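Local atomic coordinates of transcriptional regulator, LYSR family (Neisseria meningitidis, PDB entry 4AB5), a protein that probably binds DNA as a LysR-type, MetR-like regulator of methionine biosynthesis genes, represented here by its regulatory domain. Residues F20-P25 against L60-E65; P88-A93 against R151-L156. All blocks are in the same frame, centred on the assembly; numbering follows the deposited sequence.

Contact 1 of 2, residues F20-P25 against L60-E65; sequences FDWLMP and LAIVSE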
# COMPACT_ATOMS: atom_id res chain seq x y z
N PHE B 20 -8.61 2.15 -2.04
CA PHE B 20 -8.35 1.67 -0.68
C PHE B 20 -8.20 2.78 0.36
O PHE B 20 -8.59 2.60 1.52
CB PHE B 20 -7.14 0.72 -0.67
CG PHE B 20 -7.43 -0.67 -1.17
CD1 PHE B 20 -7.48 -0.94 -2.54
CD2 PHE B 20 -7.64 -1.72 -0.28
CE1 PHE B 20 -7.75 -2.24 -3.01
CE2 PHE B 20 -7.93 -3.01 -0.75
CZ PHE B 20 -7.97 -3.26 -2.11
N ASP B 21 -7.67 3.95 -0.05
CA ASP B 21 -7.51 5.10 0.84
C ASP B 21 -8.81 5.58 1.46
O ASP B 21 -8.82 5.94 2.64
CB ASP B 21 -6.77 6.25 0.14
CG ASP B 21 -5.27 6.03 -0.02
OD1 ASP B 21 -4.76 5.00 0.50
OD2 ASP B 21 -4.61 6.89 -0.64
N TRP B 22 -9.91 5.57 0.69
CA TRP B 22 -11.24 5.97 1.17
C TRP B 22 -12.17 4.77 1.47
O TRP B 22 -13.07 4.90 2.31
CB TRP B 22 -11.92 6.98 0.23
CG TRP B 22 -11.88 6.59 -1.22
CD1 TRP B 22 -11.00 7.03 -2.16
CD2 TRP B 22 -12.78 5.70 -1.89
NE1 TRP B 22 -11.29 6.48 -3.38
CE2 TRP B 22 -12.38 5.65 -3.25
CE3 TRP B 22 -13.89 4.94 -1.49
CZ2 TRP B 22 -13.03 4.85 -4.19
CZ3 TRP B 22 -14.52 4.13 -2.42
CH2 TRP B 22 -14.10 4.11 -3.76
N LEU B 23 -11.92 3.62 0.82
CA LEU B 23 -12.71 2.41 0.99
C LEU B 23 -12.49 1.70 2.31
O LEU B 23 -13.45 1.20 2.89
CB LEU B 23 -12.52 1.44 -0.20
CG LEU B 23 -13.57 0.33 -0.35
CD1 LEU B 23 -14.95 0.90 -0.60
CD2 LEU B 23 -13.19 -0.62 -1.46
N MSE B 24 -11.23 1.65 2.79
CA MSE B 24 -10.90 1.02 4.08
C MSE B 24 -11.56 1.76 5.26
O MSE B 24 -12.29 1.09 5.99
CB MSE B 24 -9.38 0.81 4.26
CG MSE B 24 -8.75 -0.11 3.21
SE MSE B 24 -9.62 -1.85 2.98
CE MSE B 24 -10.74 -1.51 1.38
N PRO B 25 -11.44 3.11 5.44
CA PRO B 25 -12.19 3.77 6.53
C PRO B 25 -13.71 3.76 6.34
O PRO B 25 -14.44 3.90 7.33
CB PRO B 25 -11.61 5.19 6.58
CG PRO B 25 -11.01 5.42 5.27
CD PRO B 25 -10.61 4.09 4.70
N LEU B 60 -20.73 -6.27 -4.00
CA LEU B 60 -20.58 -4.89 -4.45
C LEU B 60 -19.21 -4.71 -5.09
O LEU B 60 -18.22 -5.23 -4.57
CB LEU B 60 -20.78 -3.91 -3.28
CG LEU B 60 -20.95 -2.42 -3.61
CD1 LEU B 60 -21.94 -1.79 -2.66
CD2 LEU B 60 -19.62 -1.68 -3.49
N ALA B 61 -19.16 -3.99 -6.24
CA ALA B 61 -17.92 -3.73 -6.96
C ALA B 61 -17.66 -2.24 -7.19
O ALA B 61 -18.58 -1.51 -7.56
CB ALA B 61 -17.92 -4.47 -8.29
N ILE B 62 -16.41 -1.80 -6.96
CA ILE B 62 -15.97 -0.42 -7.20
C ILE B 62 -15.44 -0.43 -8.64
O ILE B 62 -14.51 -1.18 -8.96
CB ILE B 62 -14.91 0.06 -6.17
CG1 ILE B 62 -15.41 -0.06 -4.69
CG2 ILE B 62 -14.37 1.47 -6.49
CD1 ILE B 62 -16.78 0.68 -4.28
N VAL B 63 -16.10 0.35 -9.53
CA VAL B 63 -15.78 0.40 -10.95
C VAL B 63 -15.57 1.83 -11.50
O VAL B 63 -16.15 2.78 -10.98
CB VAL B 63 -16.81 -0.42 -11.80
CG1 VAL B 63 -16.70 -1.92 -11.51
CG2 VAL B 63 -18.24 0.09 -11.60
N SER B 64 -14.74 1.95 -12.57
CA SER B 64 -14.40 3.20 -13.27
C SER B 64 -15.34 3.53 -14.44
O SER B 64 -15.22 4.60 -15.04
CB SER B 64 -12.96 3.16 -13.75
OG SER B 64 -12.08 3.16 -12.64
N GLU B 65 -16.28 2.62 -14.75
CA GLU B 65 -17.25 2.82 -15.82
C GLU B 65 -18.59 2.15 -15.51
O GLU B 65 -18.63 1.10 -14.85
CB GLU B 65 -16.68 2.45 -17.21
CG GLU B 65 -16.43 0.97 -17.46
CD GLU B 65 -15.07 0.46 -17.03
OE1 GLU B 65 -14.83 0.33 -15.81
OE2 GLU B 65 -14.25 0.15 -17.93
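Trp22 and Leu23, in the first turn of helix 20-33, share a single partner on strand 60-63, the side chain of Ile62. The backbones stay well apart: the CA atoms of Leu23 and Ile62 are 9.3 Å from each other, and the gap is bridged by apolar contacts between side chains. Trp22 reaches across with the far end of its six-membered ring, whose CH2 lies 3.8 Å from CG2 of Ile62. That methyl group sits at the rim of the indole, near its plane, so the ring meets the isoleucine with its edge. A chi1 of 48°, with CG between the backbone N and the carbonyl carbon, swings the indole toward the strand. Leu23 and Ile62 slide past one another in opposite directions; CD2 of Leu23 is 4.0 Å from CG1 of Ile62, and CD1 of the leucine is 4.1 Å from CD1 of the isoleucine.

This buried side is the densely surrounded one. Phe78 and Trp159 meet the Trp22 ring, Leu184 of strand 171-189 touches both Trp22 and Ile62, and Phe201 and Ile205 of helix 196-212 cover Leu23. On the other side of the helix turn Asp21 is exposed, and Ile141 of the second subunit packs against Phe20 and Asp21. At the far end of 60-65, Glu65 is poorly ordered and forms a long, weak ion pair with Lys122. Helix 20-33 is the crossover of a beta-alpha-beta unit between parallel strands 8-13 and 37-42, and 60-63 also flanks 8-13: helix-on-sheet packing in one lobe of a periplasmic-binding-protein-like fold. With 124 Å² buried and only apolar groups meeting, the helix is joined to the sheet here by the fit and burial of side chains, without directional polar bonds.

Contact 2 of 2, residues P88-A93 against R151-L156; sequences PDHPLA and RGIAAL
Leu92, in the 3-10 segment that begins at Pro91, and Ile153, in the segment 151-156, mark the nearest backbone approach, with CA atoms 9.1 Å apart; a bond from Ala93 N to His90 O forms at the start of the 3-10 segment. Ile153 fills the space between with two of its methyl groups. Its CG2 stands over one face of the His90 imidazole in a CH-pi contact, 4.1 Å from the ring centroid and 23° off the ring normal. The methyl is displaced toward the rim, and the ring atom nearest to this CG2 is CE1 of His90, at 3.8 Å. With CG anti to the backbone N (chi1 -163°), the histidine turns its ring toward the isoleucine, with the backbone N of Leu92 in plane at the ring's edge. The other arm of Ile153 ends in CD1, which is 3.9 Å from CD1 of Leu92; these two side chains cross at about a right angle.

A water adds a polar link beside the apolar one. It donates to the carbonyl O of Gly152 at 2.8 Å and accepts a weak bond from ND1 of His90 at 3.4 Å. One imidazole therefore meets the 151-156 segment twice, through its face and through a solvent-mediated bond.

Glu106 packs against both His90 and Leu92, while the carbonyl O of Leu92 accepts a bond from Trp98 and that of Ala93 one from Arg173. Ile153 exchanges backbone bonds with Thr107 and Ile109 and touches Cys86, and Ala154 pairs with Ile85. The loop between strands 72-86 and 97-98 is thereby packed on the segment 151-156, in the lobe of the LysR effector-binding domain that holds strands 108-110 and 134-136 and helix 140-148, against which Ala154 and Leu156 lie.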
# COMPACT_ATOMS: atom_id res chain seq x y z
N PRO B 88 10.01 18.86 -8.97
CA PRO B 88 10.02 20.31 -9.27
C PRO B 88 11.07 20.76 -10.30
O PRO B 88 10.83 21.74 -11.00
CB PRO B 88 10.27 20.94 -7.89
CG PRO B 88 9.77 19.93 -6.92
CD PRO B 88 10.16 18.62 -7.52
N ASP B 89 12.19 20.02 -10.41
CA ASP B 89 13.34 20.22 -11.32
C ASP B 89 13.04 19.82 -12.76
O ASP B 89 13.47 20.51 -13.68
CB ASP B 89 14.56 19.39 -10.84
CG ASP B 89 15.41 20.00 -9.74
OD1 ASP B 89 15.29 21.23 -9.51
OD2 ASP B 89 16.23 19.26 -9.15
N HIS B 90 12.39 18.65 -12.94
CA HIS B 90 12.00 18.04 -14.22
C HIS B 90 11.59 19.05 -15.32
O HIS B 90 10.82 19.96 -15.02
CB HIS B 90 10.86 17.00 -13.99
CG HIS B 90 10.66 16.04 -15.13
ND1 HIS B 90 11.08 14.72 -15.04
CD2 HIS B 90 10.11 16.23 -16.35
CE1 HIS B 90 10.78 14.16 -16.20
NE2 HIS B 90 10.21 15.04 -17.02
N PRO B 91 12.06 18.87 -16.58
CA PRO B 91 11.67 19.77 -17.67
C PRO B 91 10.16 19.97 -17.87
O PRO B 91 9.74 21.07 -18.24
CB PRO B 91 12.29 19.12 -18.91
CG PRO B 91 13.48 18.41 -18.37
CD PRO B 91 13.02 17.85 -17.07
N LEU B 92 9.34 18.93 -17.60
CA LEU B 92 7.88 18.99 -17.74
C LEU B 92 7.18 19.96 -16.78
O LEU B 92 6.03 20.32 -17.04
CB LEU B 92 7.23 17.61 -17.70
CG LEU B 92 7.44 16.70 -18.91
CD1 LEU B 92 6.99 15.29 -18.58
CD2 LEU B 92 6.70 17.22 -20.14
N ALA B 93 7.87 20.41 -15.72
CA ALA B 93 7.32 21.38 -14.78
C ALA B 93 7.16 22.74 -15.46
O ALA B 93 6.36 23.56 -15.02
CB ALA B 93 8.23 21.50 -13.55
N ARG B 151 12.98 9.68 -11.33
CA ARG B 151 13.01 8.32 -11.88
C ARG B 151 11.93 8.08 -12.94
O ARG B 151 11.92 7.03 -13.59
CB ARG B 151 12.97 7.26 -10.75
CG ARG B 151 14.27 7.17 -9.96
CD ARG B 151 15.35 6.56 -10.82
NE ARG B 151 16.68 6.62 -10.22
CZ ARG B 151 17.61 7.50 -10.56
NH1 ARG B 151 17.36 8.40 -11.51
NH2 ARG B 151 18.79 7.49 -9.97
N GLY B 152 11.06 9.07 -13.10
CA GLY B 152 9.96 9.05 -14.05
C GLY B 152 8.87 10.04 -13.66
O GLY B 152 9.08 10.90 -12.80
N ILE B 153 7.72 9.93 -14.35
CA ILE B 153 6.51 10.73 -14.11
C ILE B 153 5.32 9.80 -13.82
O ILE B 153 5.42 8.60 -14.06
CB ILE B 153 6.22 11.74 -15.26
CG1 ILE B 153 6.00 11.03 -16.63
CG2 ILE B 153 7.32 12.82 -15.34
CD1 ILE B 153 5.35 11.89 -17.69
N ALA B 154 4.22 10.34 -13.28
CA ALA B 154 3.03 9.53 -12.97
C ALA B 154 1.75 10.33 -13.12
O ALA B 154 1.80 11.55 -13.21
CB ALA B 154 3.12 8.98 -11.55
N ALA B 155 0.61 9.63 -13.15
CA ALA B 155 -0.74 10.19 -13.18
C ALA B 155 -1.47 9.66 -11.95
O ALA B 155 -1.59 8.44 -11.78
CB ALA B 155 -1.48 9.79 -14.45
N LEU B 156 -1.88 10.56 -11.07
CA LEU B 156 -2.56 10.17 -9.83
C LEU B 156 -3.73 11.10 -9.53
O LEU B 156 -3.71 12.24 -10.00
CB LEU B 156 -1.57 10.16 -8.65
CG LEU B 156 -0.55 9.02 -8.59
CD1 LEU B 156 0.51 9.31 -7.55
CD2 LEU B 156 -1.22 7.68 -8.30
O HOH W 1 10.18 13.37 -12.08

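Contacts 1 and 2 follow one another along the chain and do not touch: their centres are 27 Å apart and their nearest atoms about 8 Å. They reach the same mixed sheet, in which strand 171-189 pairs with both 60-63 and 72-86, and 72-86 with 154-157. This agrees with the two-lobed regulatory domain of LysR proteins, contact 1 in one lobe and contact 2 in the other; effectors of relatives bind in the cleft between such lobes, but neither contact holds a ligand here. Both contacts border the second subunit, where Gln145 of that chain packs against Met24 and Leu39 of that chain against Arg151.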